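Local atomic coordinates of secretion protein Snm4 (Mycobacterium xenopi, PDB entry 7B7J), a protein that is the EccD5 component of the mycobacterial ESX-5 type VII secretion pore complex, to which it probably contributes a cytosolic ubiquitin-like domain. Residues 22-25 and 30-33; 47-52 and 73-78; 51-56 and 63-68. One frame throughout, in Å; residues are numbered along the deposited sequence.

Contact 1. Residues 22-25 and 30-33; sequences VVAI and VQIA
Gln31 carries its CG anti to the backbone N (chi1 178°) and runs on extended, which carries the oxygen end of its amide to Ala24 on the neighbouring strand, OE1 lying 3.4 Å from Ala24 CB. The same oxygen takes a hydrogen bond from NH2 of Arg99, so the glutamine reaches over Ala24 towards the next strand of the sheet. Ala24 and Ala33 form a non-hydrogen-bonded antiparallel pair, and their methyl groups lie on the same face as Gln31.

Ile25 and Ile32 occupy the other face as a hydrogen-bonded pair. Ile25 N donates to Ile32 O at 2.9 Å, nearly straight at 172°, and Ile32 N returns a bond to Ile25 O at 2.8 Å. Ile25 O also receives a CA-H contact from Gln31, with 3.4 Å between that oxygen and Gln31 CA. Both isoleucines turn towards helix 42-60, where Ile32 meets Val53 and Arg56.

This is the opening beta hairpin of the ubiquitin-like fold. Its reciprocal backbone bonds fix the register, while its side chains divide the hairpin chemically: isoleucines face the helix, and the alanines and a glutamine bound to arginine make up the outer face.

Contact 2. Residues 47-52 and 73-78; sequences DPLLKV and WMLCLV
Over one face of the Trp73 indole sits the CD2 methyl of Leu50, 3.4 Å above the ring plane and offset toward the rim. It lies over the five-membered ring, 3.6 Å from that ring's centroid and 22° off the normal, which makes this a CH-pi contact. The nearest ring atoms to Leu50 CD2 are NE1 at 3.3 Å and CD1 at 3.5 Å, so the methyl favours the nitrogen side of the pyrrole. Beyond the two segments, the indole meets the ring of Phe104 with the planes inclined at about 55°, and it also touches Ile46, Leu65 and Leu102.

The leucine and the indole cross at about a right angle, and CD2 is the branch that makes the contact. CG of Leu50 stands anti to the backbone N (chi1 -177°), carrying the branched end out from the helix to the ring.

One residue earlier in the helix, Leu49 points to the next inward-facing strand residue, Leu75. Their CD2 methyls are 3.9 Å apart, and CD1 of Leu75 lies only slightly farther from the same Leu49 methyl. Leu75 also touches Ile46 of the helix and Leu102 of strand 99-107.

Helix 42-60 thus packs against strand 70-76, as in the beta-grasp fold of ubiquitin, where a helix packs over a curved sheet. All the contacts between these two segments are apolar or CH-pi, so dispersion and the burial of hydrocarbon, rather than directional polar bonds, probably hold the two segments together.

Contact 3. Residues 51-56 and 63-68; sequences KVVNTR and APLEAK
Where the chain leaves helix 42-60 and heads back to the sheet, the connecting loop is tied to the helix by the amide of one asparagine, Asn54. Its OD1 accepts a hydrogen bond from Leu65 N at 2.8 Å, with an N-H...O angle of 165°. The donor is tilted 34° from the plane of the side-chain carbonyl. At the other end of the amide, ND2 makes a weak, more bent bond to Leu65 O, 3.3 Å away. One side-chain amide thus meets both backbone polar atoms of Leu65, mainly through OD1, which should limit its rotation about chi2.

Pro64 packs against the amide: its CB lies 3.6 Å from Asn54 OD1 and equally near the amide carbon, and the two side chains cross at about a right angle. Asn54 CG lies beside its own backbone N (chi1 -79°), which directs the amide towards the loop.

On the inner side, Leu65 turns CD1 toward Val53 CG1, a loose contact at 4.4 Å. Leu65 also rests on Leu50 and Leu57 of the helix and on Ala27 of strand 20-27. Val53 joins it on Ala27, so the loop side chain continues the packing between helix 42-60 and strand 20-27.

In the fold
Along the chain, contact 1 closes the hairpin of strands 20-27 and 30-37 before helix 42-60 begins; contacts 2 and 3 both start from that helix and share Lys51 and Val52. Their centres lie about 10 Å apart, while the centre of contact 1 is about 11 Å from that of contact 2 and about 14 Å from that of contact 3. Ile25 CD1 packs 3.9 Å from Leu49 CD2, bringing hairpin and helix together, and Leu65 CB lies 3.7 Å from Trp73 CH2, joining the loop to strand 70-76. The helix thus spans a mixed sheet whose outermost strands, 30-37 and 70-76, belong to contacts 1 and 2, giving one compact ubiquitin-like domain.

Contact 1. Residues 22-25 and 30-33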
# COMPACT_ATOMS: atom_id res chain seq x y z
N VAL A 22 -9.26 -3.15 7.86
CA VAL A 22 -8.54 -4.38 7.51
C VAL A 22 -8.49 -4.47 5.95
O VAL A 22 -9.56 -4.64 5.31
CB VAL A 22 -9.35 -5.55 8.12
CG1 VAL A 22 -8.67 -6.90 7.69
CG2 VAL A 22 -9.49 -5.42 9.62
N VAL A 23 -7.25 -4.42 5.42
CA VAL A 23 -7.06 -4.30 3.99
C VAL A 23 -6.18 -5.43 3.56
O VAL A 23 -5.27 -5.73 4.28
CB VAL A 23 -6.59 -2.93 3.67
CG1 VAL A 23 -7.34 -1.75 4.25
CG2 VAL A 23 -5.24 -2.59 4.05
N ALA A 24 -6.35 -5.82 2.34
CA ALA A 24 -5.45 -6.75 1.67
C ALA A 24 -4.48 -5.96 0.75
O ALA A 24 -5.02 -5.15 -0.03
CB ALA A 24 -6.29 -7.64 0.93
N ILE A 25 -3.19 -6.05 1.00
CA ILE A 25 -2.14 -5.41 0.19
C ILE A 25 -1.49 -6.41 -0.78
O ILE A 25 -1.06 -7.50 -0.28
CB ILE A 25 -1.11 -4.65 1.06
CG1 ILE A 25 -1.84 -3.76 2.04
CG2 ILE A 25 -0.15 -3.94 0.19
CD1 ILE A 25 -2.51 -2.58 1.43
N VAL A 30 2.15 -11.31 -3.86
CA VAL A 30 1.87 -11.86 -2.50
C VAL A 30 0.76 -11.03 -1.85
O VAL A 30 0.81 -9.81 -1.98
CB VAL A 30 3.14 -11.84 -1.63
CG1 VAL A 30 2.86 -12.10 -0.16
CG2 VAL A 30 4.20 -12.79 -2.16
N GLN A 31 -0.21 -11.68 -1.20
CA GLN A 31 -1.24 -10.85 -0.45
C GLN A 31 -0.80 -10.79 0.97
O GLN A 31 -0.54 -11.84 1.69
CB GLN A 31 -2.57 -11.61 -0.56
CG GLN A 31 -3.72 -10.97 0.18
CD GLN A 31 -5.02 -11.43 -0.44
OE1 GLN A 31 -5.92 -10.65 -0.64
NE2 GLN A 31 -5.25 -12.78 -0.52
N ILE A 32 -0.90 -9.64 1.54
CA ILE A 32 -0.60 -9.36 2.97
C ILE A 32 -1.76 -8.62 3.66
O ILE A 32 -2.16 -7.62 3.16
CB ILE A 32 0.66 -8.50 3.00
CG1 ILE A 32 1.84 -9.21 2.32
CG2 ILE A 32 1.05 -8.05 4.41
CD1 ILE A 32 2.80 -8.23 1.81
N ALA A 33 -2.29 -9.23 4.73
CA ALA A 33 -3.41 -8.63 5.43
C ALA A 33 -2.80 -7.65 6.45
O ALA A 33 -1.89 -8.04 7.25
CB ALA A 33 -4.16 -9.72 6.17

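Contact 2. Residues 47-52 and 73-78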
# COMPACT_ATOMS: atom_id res chain seq x y z
N ASP A 47 5.19 4.84 3.04
CA ASP A 47 6.58 4.44 3.33
C ASP A 47 6.62 3.51 4.48
O ASP A 47 7.19 2.41 4.36
CB ASP A 47 7.58 5.56 3.51
CG ASP A 47 7.68 6.30 2.20
OD1 ASP A 47 7.56 5.79 1.10
OD2 ASP A 47 7.64 7.46 2.31
N PRO A 48 5.82 3.82 5.54
CA PRO A 48 5.68 2.77 6.61
C PRO A 48 5.19 1.38 6.18
O PRO A 48 5.72 0.32 6.66
CB PRO A 48 4.82 3.46 7.70
CG PRO A 48 5.16 4.87 7.53
CD PRO A 48 5.39 5.12 6.06
N LEU A 49 4.27 1.34 5.26
CA LEU A 49 3.69 0.13 4.70
C LEU A 49 4.70 -0.54 3.82
O LEU A 49 4.76 -1.86 3.97
CB LEU A 49 2.38 0.53 3.99
CG LEU A 49 1.60 -0.62 3.45
CD1 LEU A 49 1.19 -1.67 4.57
CD2 LEU A 49 0.35 -0.20 2.67
N LEU A 50 5.41 0.13 3.00
CA LEU A 50 6.46 -0.54 2.24
C LEU A 50 7.43 -1.32 3.19
O LEU A 50 7.95 -2.40 2.83
CB LEU A 50 7.17 0.58 1.40
CG LEU A 50 8.29 0.05 0.46
CD1 LEU A 50 7.96 -1.09 -0.58
CD2 LEU A 50 8.91 1.33 -0.25
N LYS A 51 7.73 -0.75 4.35
CA LYS A 51 8.69 -1.43 5.26
C LYS A 51 8.07 -2.71 5.83
O LYS A 51 8.77 -3.71 5.90
CB LYS A 51 9.14 -0.48 6.38
CG LYS A 51 10.48 0.19 6.14
CD LYS A 51 11.11 0.70 7.41
CE LYS A 51 12.15 -0.23 7.98
NZ LYS A 51 13.31 0.52 8.52
N VAL A 52 6.80 -2.64 6.23
CA VAL A 52 6.15 -3.88 6.79
C VAL A 52 6.10 -4.87 5.66
O VAL A 52 6.23 -6.09 5.93
CB VAL A 52 4.75 -3.41 7.34
CG1 VAL A 52 3.78 -4.53 7.43
CG2 VAL A 52 5.03 -2.73 8.67
N TRP A 73 5.95 5.76 -4.82
CA TRP A 73 5.20 4.55 -4.40
C TRP A 73 3.77 4.99 -4.17
O TRP A 73 3.60 6.12 -3.69
CB TRP A 73 5.79 3.98 -3.10
CG TRP A 73 6.98 3.07 -3.28
CD1 TRP A 73 8.28 3.39 -3.04
CD2 TRP A 73 6.98 1.76 -3.92
NE1 TRP A 73 9.10 2.36 -3.40
CE2 TRP A 73 8.39 1.41 -3.99
CE3 TRP A 73 6.02 0.84 -4.30
CZ2 TRP A 73 8.82 0.20 -4.51
CZ3 TRP A 73 6.45 -0.36 -4.87
CH2 TRP A 73 7.85 -0.58 -5.08
N MET A 74 2.81 4.19 -4.64
CA MET A 74 1.38 4.52 -4.52
C MET A 74 0.56 3.26 -4.20
O MET A 74 1.02 2.16 -4.49
CB MET A 74 1.00 5.29 -5.78
CG MET A 74 1.24 4.46 -6.92
SD MET A 74 0.86 5.32 -8.59
CE MET A 74 1.88 6.74 -8.43
N LEU A 75 -0.52 3.47 -3.51
CA LEU A 75 -1.55 2.44 -3.34
C LEU A 75 -2.62 2.57 -4.41
O LEU A 75 -3.20 3.65 -4.48
CB LEU A 75 -2.17 2.43 -1.96
CG LEU A 75 -1.16 2.00 -0.92
CD1 LEU A 75 -1.87 2.52 0.41
CD2 LEU A 75 -0.95 0.49 -0.93
N CYS A 76 -2.79 1.54 -5.16
CA CYS A 76 -3.66 1.55 -6.38
C CYS A 76 -4.87 0.54 -6.25
O CYS A 76 -4.76 -0.54 -5.71
CB CYS A 76 -2.89 1.22 -7.67
SG CYS A 76 -1.64 2.47 -7.98
N LEU A 77 -6.05 0.91 -6.87
CA LEU A 77 -7.25 0.05 -7.06
C LEU A 77 -6.83 -0.95 -8.13
O LEU A 77 -5.80 -0.75 -8.78
CB LEU A 77 -8.47 0.90 -7.49
CG LEU A 77 -8.85 1.96 -6.47
CD1 LEU A 77 -10.07 2.73 -7.06
CD2 LEU A 77 -9.12 1.40 -5.09
N VAL A 78 -7.73 -1.92 -8.41
CA VAL A 78 -7.46 -3.03 -9.39
C VAL A 78 -7.17 -2.50 -10.77
O VAL A 78 -6.63 -3.14 -11.68
CB VAL A 78 -8.61 -4.05 -9.28
CG1 VAL A 78 -9.95 -3.46 -9.83
CG2 VAL A 78 -8.17 -5.28 -9.92

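Contact 3. Residues 51-56 and 63-68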
# COMPACT_ATOMS: atom_id res chain seq x y z
N LYS A 51 7.73 -0.75 4.35
CA LYS A 51 8.69 -1.43 5.26
C LYS A 51 8.07 -2.71 5.83
O LYS A 51 8.77 -3.71 5.90
CB LYS A 51 9.14 -0.48 6.38
CG LYS A 51 10.48 0.19 6.14
CD LYS A 51 11.11 0.70 7.41
CE LYS A 51 12.15 -0.23 7.98
NZ LYS A 51 13.31 0.52 8.52
N VAL A 52 6.80 -2.64 6.23
CA VAL A 52 6.15 -3.88 6.79
C VAL A 52 6.10 -4.87 5.66
O VAL A 52 6.23 -6.09 5.93
CB VAL A 52 4.75 -3.41 7.34
CG1 VAL A 52 3.78 -4.53 7.43
CG2 VAL A 52 5.03 -2.73 8.67
N VAL A 53 5.64 -4.45 4.47
CA VAL A 53 5.61 -5.33 3.30
C VAL A 53 6.91 -6.06 3.14
O VAL A 53 6.97 -7.31 2.78
CB VAL A 53 5.00 -4.67 2.11
CG1 VAL A 53 5.34 -5.40 0.80
CG2 VAL A 53 3.56 -4.37 2.34
N ASN A 54 8.01 -5.28 3.02
CA ASN A 54 9.33 -5.84 2.79
C ASN A 54 9.69 -6.83 3.91
O ASN A 54 10.43 -7.75 3.55
CB ASN A 54 10.36 -4.77 2.55
CG ASN A 54 10.26 -4.24 1.11
OD1 ASN A 54 9.68 -4.82 0.20
ND2 ASN A 54 10.78 -3.00 0.91
N THR A 55 9.37 -6.55 5.17
CA THR A 55 9.62 -7.54 6.22
C THR A 55 8.92 -8.88 5.83
O THR A 55 9.52 -9.85 5.96
CB THR A 55 9.13 -7.00 7.55
OG1 THR A 55 10.05 -5.93 7.75
CG2 THR A 55 9.36 -8.02 8.67
N ARG A 56 7.64 -8.81 5.48
CA ARG A 56 6.91 -10.03 5.09
C ARG A 56 7.56 -10.72 3.91
O ARG A 56 7.72 -11.93 3.84
CB ARG A 56 5.46 -9.57 4.92
CG ARG A 56 4.54 -10.74 4.75
CD ARG A 56 4.57 -11.80 5.84
NE ARG A 56 3.44 -12.73 5.42
CZ ARG A 56 3.01 -13.74 6.23
NH1 ARG A 56 3.67 -13.91 7.39
NH2 ARG A 56 1.90 -14.47 5.93
N ALA A 63 12.19 -11.04 -3.24
CA ALA A 63 13.15 -9.90 -3.32
C ALA A 63 12.28 -8.74 -2.84
O ALA A 63 11.12 -8.64 -3.16
CB ALA A 63 13.79 -9.75 -4.69
N PRO A 64 12.82 -7.90 -1.97
CA PRO A 64 12.07 -6.76 -1.46
C PRO A 64 11.74 -5.75 -2.61
O PRO A 64 12.34 -5.73 -3.72
CB PRO A 64 12.99 -6.12 -0.40
CG PRO A 64 14.28 -6.65 -0.67
CD PRO A 64 14.16 -7.96 -1.45
N LEU A 65 10.71 -4.96 -2.37
CA LEU A 65 10.30 -3.99 -3.42
C LEU A 65 11.29 -2.84 -3.37
O LEU A 65 11.61 -2.39 -2.26
CB LEU A 65 8.87 -3.54 -3.14
CG LEU A 65 7.77 -4.58 -3.32
CD1 LEU A 65 6.41 -3.93 -3.20
CD2 LEU A 65 7.90 -5.29 -4.66
N GLU A 66 11.76 -2.39 -4.53
CA GLU A 66 12.82 -1.35 -4.54
C GLU A 66 12.56 -0.30 -5.62
O GLU A 66 12.02 -0.64 -6.68
CB GLU A 66 14.21 -1.95 -4.75
CG GLU A 66 14.68 -2.82 -3.60
CD GLU A 66 16.03 -3.49 -3.82
OE1 GLU A 66 16.53 -3.44 -4.95
OE2 GLU A 66 16.57 -4.05 -2.85
N ALA A 67 12.99 0.93 -5.34
CA ALA A 67 12.77 2.05 -6.27
C ALA A 67 13.60 1.94 -7.56
O ALA A 67 14.81 2.23 -7.48
CB ALA A 67 13.04 3.34 -5.54
N LYS A 68 13.01 1.50 -8.66
CA LYS A 68 13.65 1.54 -10.02
C LYS A 68 13.81 3.08 -9.90
O LYS A 68 12.95 3.80 -9.24
CB LYS A 68 12.90 0.55 -10.91
CG LYS A 68 13.52 0.45 -12.31
CD LYS A 68 12.83 -0.58 -13.23
CE LYS A 68 13.37 -0.71 -14.64
NZ LYS A 68 12.60 -1.74 -15.40